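Local coordinates for T-cell surface glycoprotein CD1A1 antigen (Gallus gallus, PDB 3JVG), which probably presents lipid antigens to T cells, binding them in an MHC class I-like groove, as in other CD1 proteins, at residues I105-D110 with F121-G126; I95-Q100 with D160-I165; I111-Q116 with Q130-Q135; L119-N122 with T127-Q130. One frame throughout, in Å; residues are numbered along the deposited sequence.

Interaction 1 of 4, residues I105-D110 with F121-G126; sequences IRTFFD and FNLDAG. With NAG (2-acetamido-2-deoxy-beta-D-glucopyranose), chain I.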
loop_
_atom_site.group_PDB
_atom_site.type_symbol
_atom_site.label_atom_id
_atom_site.label_comp_id
_atom_site.label_asym_id
_atom_site.label_seq_id
_atom_site.Cartn_x
_atom_site.Cartn_y
_atom_site.Cartn_z
ATOM N N ILE A 105 -13.407 19.015 -4.590
ATOM C CA ILE A 105 -13.697 17.585 -4.496
ATOM C C ILE A 105 -13.147 16.890 -5.720
ATOM O O ILE A 105 -13.346 17.376 -6.835
ATOM C CB ILE A 105 -15.230 17.337 -4.375
ATOM C CG1 ILE A 105 -15.757 17.892 -3.046
ATOM C CG2 ILE A 105 -15.598 15.850 -4.520
ATOM C CD1 ILE A 105 -17.222 18.349 -3.119
ATOM N N ARG A 106 -12.435 15.777 -5.514
ATOM C CA ARG A 106 -12.157 14.872 -6.628
ATOM C C ARG A 106 -12.780 13.536 -6.289
ATOM O O ARG A 106 -12.665 13.078 -5.147
ATOM C CB ARG A 106 -10.661 14.743 -6.910
ATOM C CG ARG A 106 -10.320 13.747 -8.081
ATOM C CD ARG A 106 -8.811 13.626 -8.286
ATOM N NE ARG A 106 -8.228 12.750 -7.273
ATOM C CZ ARG A 106 -8.004 11.452 -7.434
ATOM N NH1 ARG A 106 -8.302 10.830 -8.581
ATOM N NH2 ARG A 106 -7.468 10.778 -6.431
ATOM N N THR A 107 -13.467 12.916 -7.255
ATOM C CA THR A 107 -14.068 11.615 -7.037
ATOM C C THR A 107 -13.417 10.646 -7.992
ATOM O O THR A 107 -12.875 11.058 -9.016
ATOM C CB THR A 107 -15.621 11.582 -7.319
ATOM O OG1 THR A 107 -15.863 11.869 -8.718
ATOM C CG2 THR A 107 -16.367 12.501 -6.409
ATOM N N PHE A 108 -13.456 9.356 -7.662
ATOM C CA PHE A 108 -12.908 8.359 -8.558
ATOM C C PHE A 108 -13.674 7.077 -8.441
ATOM O O PHE A 108 -14.132 6.716 -7.343
ATOM C CB PHE A 108 -11.403 8.113 -8.311
ATOM C CG PHE A 108 -11.032 7.841 -6.859
ATOM C CD1 PHE A 108 -10.752 8.878 -6.002
ATOM C CD2 PHE A 108 -10.895 6.530 -6.397
ATOM C CE1 PHE A 108 -10.391 8.643 -4.688
ATOM C CE2 PHE A 108 -10.495 6.253 -5.096
ATOM C CZ PHE A 108 -10.266 7.326 -4.205
ATOM N N PHE A 109 -13.849 6.398 -9.573
ATOM C CA PHE A 109 -14.443 5.070 -9.518
ATOM C C PHE A 109 -13.881 4.390 -10.770
ATOM O O PHE A 109 -14.329 4.666 -11.889
ATOM C CB PHE A 109 -15.992 5.160 -9.524
ATOM C CG PHE A 109 -16.740 3.812 -9.443
ATOM C CD1 PHE A 109 -18.138 3.821 -9.329
ATOM C CD2 PHE A 109 -16.086 2.591 -9.431
ATOM C CE1 PHE A 109 -18.880 2.625 -9.222
ATOM C CE2 PHE A 109 -16.787 1.399 -9.348
ATOM C CZ PHE A 109 -18.212 1.410 -9.247
ATOM N N ASP A 110 -12.850 3.564 -10.534
ATOM C CA ASP A 110 -12.121 2.871 -11.565
ATOM C C ASP A 110 -12.187 1.358 -11.334
ATOM O O ASP A 110 -12.110 0.861 -10.182
ATOM C CB ASP A 110 -10.646 3.286 -11.572
ATOM C CG ASP A 110 -10.452 4.749 -11.954
ATOM O OD1 ASP A 110 -10.517 5.598 -11.061
ATOM O OD2 ASP A 110 -10.176 5.042 -13.153
ATOM N N PHE A 121 -15.525 5.714 -14.284
ATOM C CA PHE A 121 -16.711 6.504 -14.172
ATOM C C PHE A 121 -16.447 7.977 -14.457
ATOM O O PHE A 121 -15.439 8.550 -14.017
ATOM C CB PHE A 121 -17.317 6.349 -12.790
ATOM C CG PHE A 121 -18.785 6.825 -12.707
ATOM C CD1 PHE A 121 -19.823 6.064 -13.263
ATOM C CD2 PHE A 121 -19.107 8.021 -12.083
ATOM C CE1 PHE A 121 -21.187 6.508 -13.194
ATOM C CE2 PHE A 121 -20.444 8.469 -11.998
ATOM C CZ PHE A 121 -21.483 7.702 -12.569
ATOM N N ASN A 122 -17.368 8.580 -15.188
ATOM C CA ASN A 122 -17.312 9.983 -15.481
ATOM C C ASN A 122 -18.419 10.578 -14.675
ATOM O O ASN A 122 -19.585 10.363 -15.006
ATOM C CB ASN A 122 -17.608 10.167 -16.959
ATOM C CG ASN A 122 -17.418 11.596 -17.433
ATOM O OD1 ASN A 122 -17.837 12.583 -16.775
ATOM N ND2 ASN A 122 -16.812 11.723 -18.621
ATOM N N LEU A 123 -18.067 11.300 -13.610
ATOM C CA LEU A 123 -19.064 11.904 -12.699
ATOM C C LEU A 123 -20.040 12.903 -13.379
ATOM O O LEU A 123 -21.246 12.851 -13.136
ATOM C CB LEU A 123 -18.396 12.563 -11.488
ATOM C CG LEU A 123 -19.302 13.179 -10.399
ATOM C CD1 LEU A 123 -19.949 12.139 -9.384
ATOM C CD2 LEU A 123 -18.617 14.322 -9.638
ATOM N N ASP A 124 -19.540 13.824 -14.186
ATOM C CA ASP A 124 -20.436 14.877 -14.730
ATOM C C ASP A 124 -21.497 14.330 -15.701
ATOM O O ASP A 124 -22.662 14.693 -15.641
ATOM C CB ASP A 124 -19.634 16.024 -15.378
ATOM C CG ASP A 124 -18.923 16.923 -14.340
ATOM O OD1 ASP A 124 -18.138 17.812 -14.756
ATOM O OD2 ASP A 124 -19.133 16.749 -13.108
ATOM N N ALA A 125 -21.087 13.427 -16.580
ATOM C CA ALA A 125 -21.990 12.842 -17.550
ATOM C C ALA A 125 -22.735 11.680 -16.924
ATOM O O ALA A 125 -23.694 11.197 -17.482
ATOM C CB ALA A 125 -21.214 12.376 -18.760
ATOM N N GLY A 126 -22.297 11.227 -15.761
ATOM C CA GLY A 126 -22.906 10.058 -15.176
ATOM C C GLY A 126 -22.845 8.895 -16.145
ATOM O O GLY A 126 -23.841 8.226 -16.381
HETATM C C1 NAG I . -20.414 18.077 -6.614
HETATM C C2 NAG I . -21.053 18.754 -7.855
HETATM C C3 NAG I . -20.770 20.274 -7.935
HETATM C C4 NAG I . -21.308 20.947 -6.667
HETATM C C5 NAG I . -20.793 20.259 -5.367
HETATM C C6 NAG I . -21.631 20.742 -4.165
HETATM C C7 NAG I . -21.646 17.186 -9.622
HETATM C C8 NAG I . -21.277 16.556 -10.921
HETATM N N2 NAG I . -20.768 18.065 -9.122
HETATM O O3 NAG I . -21.341 20.865 -9.101
HETATM O O4 NAG I . -21.061 22.360 -6.697
HETATM O O5 NAG I . -20.749 18.809 -5.408
HETATM O O6 NAG I . -21.095 20.348 -2.922
HETATM O O7 NAG I . -22.715 16.876 -9.072
HETATM O O HOH W 1 -15.773 9.973 -10.892
HETATM O O HOH W 2 -13.867 8.053 -11.858
#
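F109 sets its CB against CB of F121, 3.7 Å away, so the two phenylalanines overlap at the roots of their side chains and not ring on ring; F121 CB lies obliquely to the F109 ring. With F121 CG anti to its backbone N (chi1 -163°), the F121 ring is carried away from 105-110. Between the same two residues, F121 N gives a nearly straight hydrogen bond to F109 O (2.9 Å, 177°). From here the chain past N122 turns away from strand 105-113, and CA of T107 and CA of L123 stand 7.6 Å apart. Water 2 fills the step where a return backbone bond would fall in a regular antiparallel pair: it accepts from F109 N at 2.8 Å and donates to F121 O at 2.7 Å. Water 1 lies 2.9 Å from T107 OG1 and donates a weak bond to the same F121 O, so one carbonyl serves both solvent bridges. T107 OG1, held between the backbone N and the carbonyl carbon (chi1 63°), also rests on L123 CD2 at 3.8 Å, the two side chains crossing at about a right angle. L123 CD2 in turn touches the acetamido methyl C8 of the NAG at 3.7 Å; this sugar is the N-linked glycan at N159. The contact lies on the floor of the MHC-like domain beneath helix 148-172: F109 packs on I154, F121 on L158, and L123 O accepts from Q155 NE2. On the other side of strand 105-113, strand 89-99 pairs with it, and F109 also touches I95.

Interaction 2 of 4, residues I95-Q100 with D160-I165; sequences IGCELQ and DTCVDI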
loop_
_atom_site.group_PDB
_atom_site.type_symbol
_atom_site.label_atom_id
_atom_site.label_comp_id
_atom_site.label_asym_id
_atom_site.label_seq_id
_atom_site.Cartn_x
_atom_site.Cartn_y
_atom_site.Cartn_z
ATOM N N ILE A 95 -12.476 3.029 -5.346
ATOM C CA ILE A 95 -13.641 3.893 -5.348
ATOM C C ILE A 95 -13.527 4.849 -4.195
ATOM O O ILE A 95 -13.220 4.403 -3.062
ATOM C CB ILE A 95 -14.957 3.069 -5.136
ATOM C CG1 ILE A 95 -15.063 1.907 -6.139
ATOM C CG2 ILE A 95 -16.184 3.944 -5.382
ATOM C CD1 ILE A 95 -16.389 1.067 -5.961
ATOM N N GLY A 96 -13.792 6.133 -4.433
ATOM C CA GLY A 96 -13.640 7.086 -3.331
ATOM C C GLY A 96 -13.711 8.556 -3.702
ATOM O O GLY A 96 -14.202 8.893 -4.772
ATOM N N CYS A 97 -13.188 9.423 -2.828
ATOM C CA CYS A 97 -13.212 10.845 -3.067
ATOM C C CYS A 97 -12.101 11.452 -2.287
ATOM O O CYS A 97 -11.637 10.848 -1.306
ATOM C CB CYS A 97 -14.556 11.483 -2.659
ATOM S SG CYS A 97 -15.003 11.177 -0.894
ATOM N N GLU A 98 -11.680 12.646 -2.705
ATOM C CA GLU A 98 -10.599 13.358 -2.073
ATOM C C GLU A 98 -11.043 14.807 -1.882
ATOM O O GLU A 98 -11.705 15.354 -2.738
ATOM C CB GLU A 98 -9.307 13.233 -2.914
ATOM C CG GLU A 98 -8.158 14.145 -2.505
ATOM C CD GLU A 98 -7.000 14.249 -3.539
ATOM O OE1 GLU A 98 -6.260 15.281 -3.502
ATOM O OE2 GLU A 98 -6.802 13.309 -4.361
ATOM N N LEU A 99 -10.693 15.391 -0.746
ATOM C CA LEU A 99 -11.007 16.758 -0.426
ATOM C C LEU A 99 -9.692 17.529 -0.339
ATOM O O LEU A 99 -8.869 17.225 0.515
ATOM C CB LEU A 99 -11.696 16.831 0.951
ATOM C CG LEU A 99 -13.035 17.527 1.259
ATOM C CD1 LEU A 99 -12.947 18.175 2.628
ATOM C CD2 LEU A 99 -13.544 18.603 0.240
ATOM N N GLN A 100 -9.483 18.512 -1.208
ATOM C CA GLN A 100 -8.393 19.485 -0.984
ATOM C C GLN A 100 -8.718 20.502 0.108
ATOM O O GLN A 100 -9.878 20.600 0.534
ATOM C CB GLN A 100 -7.997 20.184 -2.276
ATOM C CG GLN A 100 -7.007 19.361 -3.107
ATOM C CD GLN A 100 -7.586 18.886 -4.431
ATOM O OE1 GLN A 100 -7.985 19.701 -5.281
ATOM N NE2 GLN A 100 -7.610 17.568 -4.631
ATOM N N ASP A 160 -21.670 13.240 -3.019
ATOM C CA ASP A 160 -22.352 13.713 -1.822
ATOM C C ASP A 160 -22.048 12.812 -0.622
ATOM O O ASP A 160 -21.444 13.234 0.382
ATOM C CB ASP A 160 -23.864 13.809 -2.057
ATOM C CG ASP A 160 -24.229 14.693 -3.271
ATOM O OD1 ASP A 160 -23.660 15.803 -3.464
ATOM O OD2 ASP A 160 -25.081 14.262 -4.071
ATOM N N THR A 161 -22.438 11.551 -0.725
ATOM C CA THR A 161 -22.318 10.702 0.413
ATOM C C THR A 161 -20.854 10.334 0.771
ATOM O O THR A 161 -20.494 10.362 1.946
ATOM C CB THR A 161 -23.375 9.551 0.449
ATOM O OG1 THR A 161 -22.783 8.270 0.650
ATOM C CG2 THR A 161 -24.356 9.591 -0.675
ATOM N N CYS A 162 -20.018 10.046 -0.233
ATOM C CA CYS A 162 -18.597 9.805 0.038
ATOM C C CYS A 162 -17.935 11.014 0.702
ATOM O O CYS A 162 -17.242 10.855 1.688
ATOM C CB CYS A 162 -17.847 9.513 -1.256
ATOM S SG CYS A 162 -16.316 8.770 -0.904
ATOM N N VAL A 163 -18.150 12.207 0.152
ATOM C CA VAL A 163 -17.614 13.472 0.681
ATOM C C VAL A 163 -18.112 13.770 2.113
ATOM O O VAL A 163 -17.316 14.130 3.019
ATOM C CB VAL A 163 -17.961 14.670 -0.285
ATOM C CG1 VAL A 163 -17.672 16.021 0.340
ATOM C CG2 VAL A 163 -17.225 14.530 -1.611
ATOM N N ASP A 164 -19.420 13.614 2.319
ATOM C CA ASP A 164 -19.977 13.843 3.617
ATOM C C ASP A 164 -19.364 12.915 4.647
ATOM O O ASP A 164 -19.079 13.347 5.755
ATOM C CB ASP A 164 -21.463 13.605 3.605
ATOM C CG ASP A 164 -22.242 14.670 2.808
ATOM O OD1 ASP A 164 -21.653 15.674 2.296
ATOM O OD2 ASP A 164 -23.471 14.456 2.700
ATOM N N ILE A 165 -19.228 11.639 4.312
ATOM C CA ILE A 165 -18.612 10.688 5.220
ATOM C C ILE A 165 -17.127 11.027 5.445
ATOM O O ILE A 165 -16.644 10.990 6.595
ATOM C CB ILE A 165 -18.766 9.257 4.754
ATOM C CG1 ILE A 165 -20.252 8.870 4.845
ATOM C CG2 ILE A 165 -17.867 8.317 5.614
ATOM C CD1 ILE A 165 -20.659 7.606 4.086
#
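The cysteine link between floor strand and helix, a hallmark of the second half of the MHC class I-like groove domain, is formed here by C97 and C162, a disulfide of this protein. In this model SG of C97 and SG of C162 are 2.7 Å apart, longer than an intact disulfide and shorter than an ordinary nonbonded sulfur contact, so the state of the bond in this crystal is doubtful. The two sulfurs reach each other from different settings: C97 SG sits between its backbone N and carbonyl carbon (chi1 57°), whereas C162 SG is anti to its backbone N (chi1 -163°). C97 SG comes within 3.3 Å of C162 CB and 3.5 Å of V163 N, with the V163 methyl CG2 beside it at 4.1 Å. The backbone of G96, which has no side chain, also approaches the sulfur, G96 C being 3.8 Å from C162 SG. No hydrogen bond joins the two segments, whose axes approach to 7.9 Å at a crossing angle of -57°. E98 points away from the helix, and Q100, just past the strand end, gives its NE2 to E98 OE1 (2.9 Å) from above the carboxylate plane, while E98 OE2 makes a salt bridge with R106. Helix 148-172 has a wider pi-type turn at 160-162, just after the glycosylated N159. Strand 89-99 runs between strands 6-18 and 105-113 below this helix; L99 packs on L166 and R167, I95 on L158, and V163 reaches I105 on the next strand.

Interaction 3 of 4, residues I111-Q116 with Q130-Q135; sequences IAYEGQ and QMQHNQ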
loop_
_atom_site.group_PDB
_atom_site.type_symbol
_atom_site.label_atom_id
_atom_site.label_comp_id
_atom_site.label_asym_id
_atom_site.label_seq_id
_atom_site.Cartn_x
_atom_site.Cartn_y
_atom_site.Cartn_z
ATOM N N ILE A 111 -12.325 0.643 -12.439
ATOM C CA ILE A 111 -12.189 -0.781 -12.479
ATOM C C ILE A 111 -10.976 -1.188 -13.315
ATOM O O ILE A 111 -10.707 -0.647 -14.415
ATOM C CB ILE A 111 -13.491 -1.399 -12.907
ATOM C CG1 ILE A 111 -14.580 -0.971 -11.859
ATOM C CG2 ILE A 111 -13.345 -2.887 -13.062
ATOM C CD1 ILE A 111 -15.962 -1.203 -12.269
ATOM N N ALA A 112 -10.196 -2.107 -12.735
ATOM C CA ALA A 112 -9.093 -2.645 -13.460
ATOM C C ALA A 112 -9.354 -4.100 -13.851
ATOM O O ALA A 112 -10.138 -4.841 -13.205
ATOM C CB ALA A 112 -7.762 -2.500 -12.664
ATOM N N TYR A 113 -8.649 -4.484 -14.911
ATOM C CA TYR A 113 -8.736 -5.828 -15.449
ATOM C C TYR A 113 -7.350 -6.198 -15.875
ATOM O O TYR A 113 -6.675 -5.437 -16.565
ATOM C CB TYR A 113 -9.727 -5.911 -16.622
ATOM C CG TYR A 113 -9.661 -7.231 -17.328
ATOM C CD1 TYR A 113 -9.991 -8.438 -16.655
ATOM C CD2 TYR A 113 -9.218 -7.296 -18.645
ATOM C CE1 TYR A 113 -9.908 -9.661 -17.304
ATOM C CE2 TYR A 113 -9.108 -8.525 -19.322
ATOM C CZ TYR A 113 -9.456 -9.701 -18.651
ATOM O OH TYR A 113 -9.350 -10.872 -19.352
ATOM N N GLU A 114 -6.923 -7.370 -15.442
ATOM C CA GLU A 114 -5.550 -7.832 -15.565
ATOM C C GLU A 114 -4.584 -6.709 -15.225
ATOM O O GLU A 114 -3.648 -6.486 -15.958
ATOM C CB GLU A 114 -5.261 -8.447 -16.951
ATOM C CG GLU A 114 -5.886 -9.901 -17.189
ATOM C CD GLU A 114 -5.474 -11.028 -16.102
ATOM O OE1 GLU A 114 -4.815 -12.037 -16.563
ATOM O OE2 GLU A 114 -5.807 -10.947 -14.845
ATOM N N GLY A 115 -4.820 -5.995 -14.116
ATOM C CA GLY A 115 -3.876 -4.962 -13.657
ATOM C C GLY A 115 -3.781 -3.684 -14.484
ATOM O O GLY A 115 -2.817 -2.953 -14.361
ATOM N N GLN A 116 -4.784 -3.394 -15.312
ATOM C CA GLN A 116 -4.771 -2.156 -16.088
ATOM C C GLN A 116 -6.128 -1.520 -16.063
ATOM O O GLN A 116 -7.091 -2.230 -16.025
ATOM C CB GLN A 116 -4.487 -2.460 -17.585
ATOM C CG GLN A 116 -3.075 -2.925 -17.929
ATOM C CD GLN A 116 -2.001 -1.963 -17.463
ATOM O OE1 GLN A 116 -2.128 -0.730 -17.582
ATOM N NE2 GLN A 116 -0.912 -2.525 -16.933
ATOM N N GLN A 130 -14.584 3.705 -21.445
ATOM C CA GLN A 130 -13.862 2.509 -21.821
ATOM C C GLN A 130 -12.372 2.841 -21.730
ATOM O O GLN A 130 -11.906 3.809 -22.369
ATOM C CB GLN A 130 -14.269 2.113 -23.253
ATOM C CG GLN A 130 -13.587 0.856 -23.817
ATOM C CD GLN A 130 -13.908 0.582 -25.327
ATOM O OE1 GLN A 130 -14.925 0.993 -25.859
ATOM N NE2 GLN A 130 -13.032 -0.141 -25.977
ATOM N N MET A 131 -11.616 2.049 -20.955
ATOM C CA MET A 131 -10.190 2.310 -20.766
ATOM C C MET A 131 -9.219 1.382 -21.546
ATOM O O MET A 131 -8.025 1.662 -21.637
ATOM C CB MET A 131 -9.874 2.307 -19.269
ATOM C CG MET A 131 -10.725 3.359 -18.499
ATOM S SD MET A 131 -10.413 5.054 -19.094
ATOM C CE MET A 131 -8.816 5.422 -18.356
ATOM N N GLN A 132 -9.735 0.261 -22.046
ATOM C CA GLN A 132 -8.907 -0.664 -22.865
ATOM C C GLN A 132 -9.501 -0.764 -24.253
ATOM O O GLN A 132 -10.714 -0.766 -24.429
ATOM C CB GLN A 132 -8.812 -2.053 -22.230
ATOM C CG GLN A 132 -7.777 -2.162 -21.106
ATOM C CD GLN A 132 -7.933 -3.431 -20.271
ATOM O OE1 GLN A 132 -8.380 -4.456 -20.769
ATOM N NE2 GLN A 132 -7.603 -3.350 -19.010
ATOM N N HIS A 133 -8.616 -0.812 -25.236
ATOM C CA HIS A 133 -8.992 -0.873 -26.631
ATOM C C HIS A 133 -9.156 -2.329 -27.058
ATOM O O HIS A 133 -8.354 -2.845 -27.875
ATOM C CB HIS A 133 -7.931 -0.206 -27.508
ATOM C CG HIS A 133 -8.441 0.175 -28.864
ATOM N ND1 HIS A 133 -7.867 -0.282 -30.035
ATOM C CD2 HIS A 133 -9.486 0.957 -29.235
ATOM C CE1 HIS A 133 -8.536 0.201 -31.071
ATOM N NE2 HIS A 133 -9.508 0.973 -30.612
ATOM N N ASN A 134 -10.169 -2.985 -26.488
ATOM C CA ASN A 134 -10.442 -4.369 -26.807
ATOM C C ASN A 134 -11.912 -4.669 -26.611
ATOM O O ASN A 134 -12.647 -3.875 -25.990
ATOM C CB ASN A 134 -9.568 -5.317 -25.986
ATOM C CG ASN A 134 -9.779 -5.160 -24.484
ATOM O OD1 ASN A 134 -10.890 -5.073 -24.038
ATOM N ND2 ASN A 134 -8.693 -5.157 -23.705
ATOM N N GLN A 135 -12.365 -5.805 -27.126
ATOM C CA GLN A 135 -13.798 -6.115 -27.045
ATOM C C GLN A 135 -14.339 -6.261 -25.623
ATOM O O GLN A 135 -15.403 -5.778 -25.331
ATOM C CB GLN A 135 -14.165 -7.310 -27.926
ATOM C CG GLN A 135 -14.277 -6.937 -29.425
#
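Y113 and Q132 meet at about a right angle at the end of the beta hairpin of strands 105-113 and 116-122, where Y113 to Q116 form a type I' turn. The Q132 amide comes in at the rim of the Y113 ring: OE1 lies near the ring plane, 3.6 Å from CD2, and the amide and ring planes are 34° apart. Q132 has CG anti to its carbonyl carbon (chi1 -81°) and runs extended beyond it, which carries the amide across to the turn. There NE2 gives a weak, bent hydrogen bond to Y113 O (3.3 Å, 144°), comes within 3.5 Å of Q116 CB, and also bonds N117 O. The turn is closed by backbone bonds in both directions between Y113 and Q116, so Y113 O takes the Q116 N-H as well as the weak bond from Q132. Segment 130-135 is a loop leading into helix 135-145, with N134 as N-cap: its OD1 accepts from S137 N. Q130 NE2 bonds Q132 O (2.9 Å), a short side-chain-to-backbone link within the loop. The cap residue also fixes the rotation of the Q132 amide, for N134 ND2 donates in plane to a lone pair of Q132 OE1 at 3.0 Å.

Interaction 4 of 4, residues L119-N122 with T127-Q130; sequences LRFN and TWDQ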
loop_
_atom_site.group_PDB
_atom_site.type_symbol
_atom_site.label_atom_id
_atom_site.label_comp_id
_atom_site.label_asym_id
_atom_site.label_seq_id
_atom_site.Cartn_x
_atom_site.Cartn_y
_atom_site.Cartn_z
ATOM N N LEU A 119 -12.301 0.307 -16.813
ATOM C CA LEU A 119 -13.487 1.141 -16.894
ATOM C C LEU A 119 -13.328 2.283 -15.909
ATOM O O LEU A 119 -12.786 2.089 -14.823
ATOM C CB LEU A 119 -14.672 0.291 -16.538
ATOM C CG LEU A 119 -15.966 0.157 -17.278
ATOM C CD1 LEU A 119 -15.913 0.357 -18.813
ATOM C CD2 LEU A 119 -16.636 -1.193 -16.845
ATOM N N ARG A 120 -13.773 3.465 -16.287
ATOM C CA ARG A 120 -13.669 4.624 -15.429
ATOM C C ARG A 120 -14.994 5.431 -15.474
ATOM O O ARG A 120 -15.517 5.771 -16.557
ATOM C CB ARG A 120 -12.497 5.521 -15.831
ATOM C CG ARG A 120 -12.507 6.883 -15.132
ATOM C CD ARG A 120 -11.244 7.724 -15.466
ATOM N NE ARG A 120 -10.035 7.129 -14.854
ATOM C CZ ARG A 120 -8.786 7.446 -15.160
ATOM N NH1 ARG A 120 -8.510 8.345 -16.106
ATOM N NH2 ARG A 120 -7.795 6.832 -14.522
ATOM N N PHE A 121 -15.525 5.714 -14.284
ATOM C CA PHE A 121 -16.711 6.504 -14.172
ATOM C C PHE A 121 -16.447 7.977 -14.457
ATOM O O PHE A 121 -15.439 8.550 -14.017
ATOM C CB PHE A 121 -17.317 6.349 -12.790
ATOM C CG PHE A 121 -18.785 6.825 -12.707
ATOM C CD1 PHE A 121 -19.823 6.064 -13.263
ATOM C CD2 PHE A 121 -19.107 8.021 -12.083
ATOM C CE1 PHE A 121 -21.187 6.508 -13.194
ATOM C CE2 PHE A 121 -20.444 8.469 -11.998
ATOM C CZ PHE A 121 -21.483 7.702 -12.569
ATOM N N ASN A 122 -17.368 8.580 -15.188
ATOM C CA ASN A 122 -17.312 9.983 -15.481
ATOM C C ASN A 122 -18.419 10.578 -14.675
ATOM O O ASN A 122 -19.585 10.363 -15.006
ATOM C CB ASN A 122 -17.608 10.167 -16.959
ATOM C CG ASN A 122 -17.418 11.596 -17.433
ATOM O OD1 ASN A 122 -17.837 12.583 -16.775
ATOM N ND2 ASN A 122 -16.812 11.723 -18.621
ATOM N N THR A 127 -21.695 8.674 -16.765
ATOM C CA THR A 127 -21.539 7.456 -17.539
ATOM C C THR A 127 -20.125 6.841 -17.359
ATOM O O THR A 127 -19.351 7.339 -16.544
ATOM C CB THR A 127 -21.829 7.712 -19.003
ATOM O OG1 THR A 127 -22.054 6.449 -19.693
ATOM C CG2 THR A 127 -20.681 8.545 -19.612
ATOM N N TRP A 128 -19.830 5.807 -18.157
ATOM C CA TRP A 128 -18.567 5.073 -18.149
ATOM C C TRP A 128 -17.651 5.312 -19.336
ATOM O O TRP A 128 -18.092 5.282 -20.479
ATOM C CB TRP A 128 -18.850 3.588 -17.971
ATOM C CG TRP A 128 -19.587 3.308 -16.658
ATOM C CD1 TRP A 128 -20.955 3.345 -16.446
ATOM C CD2 TRP A 128 -18.992 2.984 -15.393
ATOM N NE1 TRP A 128 -21.237 3.039 -15.139
ATOM C CE2 TRP A 128 -20.061 2.839 -14.458
ATOM C CE3 TRP A 128 -17.653 2.812 -14.948
ATOM C CZ2 TRP A 128 -19.844 2.490 -13.120
ATOM C CZ3 TRP A 128 -17.437 2.485 -13.613
ATOM C CH2 TRP A 128 -18.537 2.337 -12.712
ATOM N N ASP A 129 -16.370 5.560 -19.044
ATOM C CA ASP A 129 -15.293 5.564 -20.062
ATOM C C ASP A 129 -14.632 4.182 -20.195
ATOM O O ASP A 129 -14.164 3.590 -19.200
ATOM C CB ASP A 129 -14.214 6.629 -19.782
ATOM C CG ASP A 129 -14.805 8.041 -19.479
ATOM O OD1 ASP A 129 -15.945 8.352 -19.912
ATOM O OD2 ASP A 129 -14.111 8.849 -18.790
ATOM N N GLN A 130 -14.584 3.705 -21.445
ATOM C CA GLN A 130 -13.862 2.509 -21.821
ATOM C C GLN A 130 -12.372 2.841 -21.730
ATOM O O GLN A 130 -11.906 3.809 -22.369
ATOM C CB GLN A 130 -14.269 2.113 -23.253
ATOM C CG GLN A 130 -13.587 0.856 -23.817
ATOM C CD GLN A 130 -13.908 0.582 -25.327
ATOM O OE1 GLN A 130 -14.925 0.993 -25.859
ATOM N NE2 GLN A 130 -13.032 -0.141 -25.977
#
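The W128 indole takes F121 on one face: F121 CD1 stands 3.4 Å above the plane, offset toward the rim, in an edge-to-face pair; the centroids of the F121 ring and the W128 six-membered ring lie 5.0 Å apart, with planes at 74°. F121 CB lies over that six-membered ring in a CH-pi contact, 4.2 Å from its centroid. Over one face of the F121 ring lies T127 O, 3.6 Å from CD1, while W128 CE2 is at its edge. L119 CG approaches the indole obliquely, 3.9 Å from W128 CE3. The backbones form an antiparallel hairpin: R120 with D129 and N122 with T127 are hydrogen-bonded pairs, the shortest bond being D129 N to R120 O at 2.6 Å; L119 with Q130 and F121 with W128 are non-hydrogen-bonded pairs. The N122 amide and D129 carboxylate planes are perpendicular, and the R120 guanidinium pairs with D110. L119, F121 and W128 thus give one face a largely apolar, aromatic surface against helices 135-145 and 148-172, with Q130 at its end and W128 NE1 satisfied by N151 OD1; R120, N122, T127 and D129 make the reverse polar or charged.

How the interactions relate
All four contacts belong to the MHC-like domain, and each uses at least one of the neighbouring sheet strands 89-99, 105-113, 116-122 and 127-130. Interaction 2 is the most buried and ties the sheet to helix 148-172 through sulfur and aliphatic contact without hydrogen bonds; along the chain it encloses the other three. Interactions 1 and 4 share F121 and N122 on strand 116-122 and are partly buried: the first is splayed and water-bridged, the second fully backbone-paired, and F109 joins them by packing on W128. Interaction 3 lies at the surface and is amide-based; it shares Q130 with interaction 4 and follows interaction 1 along strand 105-113. Salt bridges D110-R120 and R106-E98 connect interaction 1 to interactions 4 and 2.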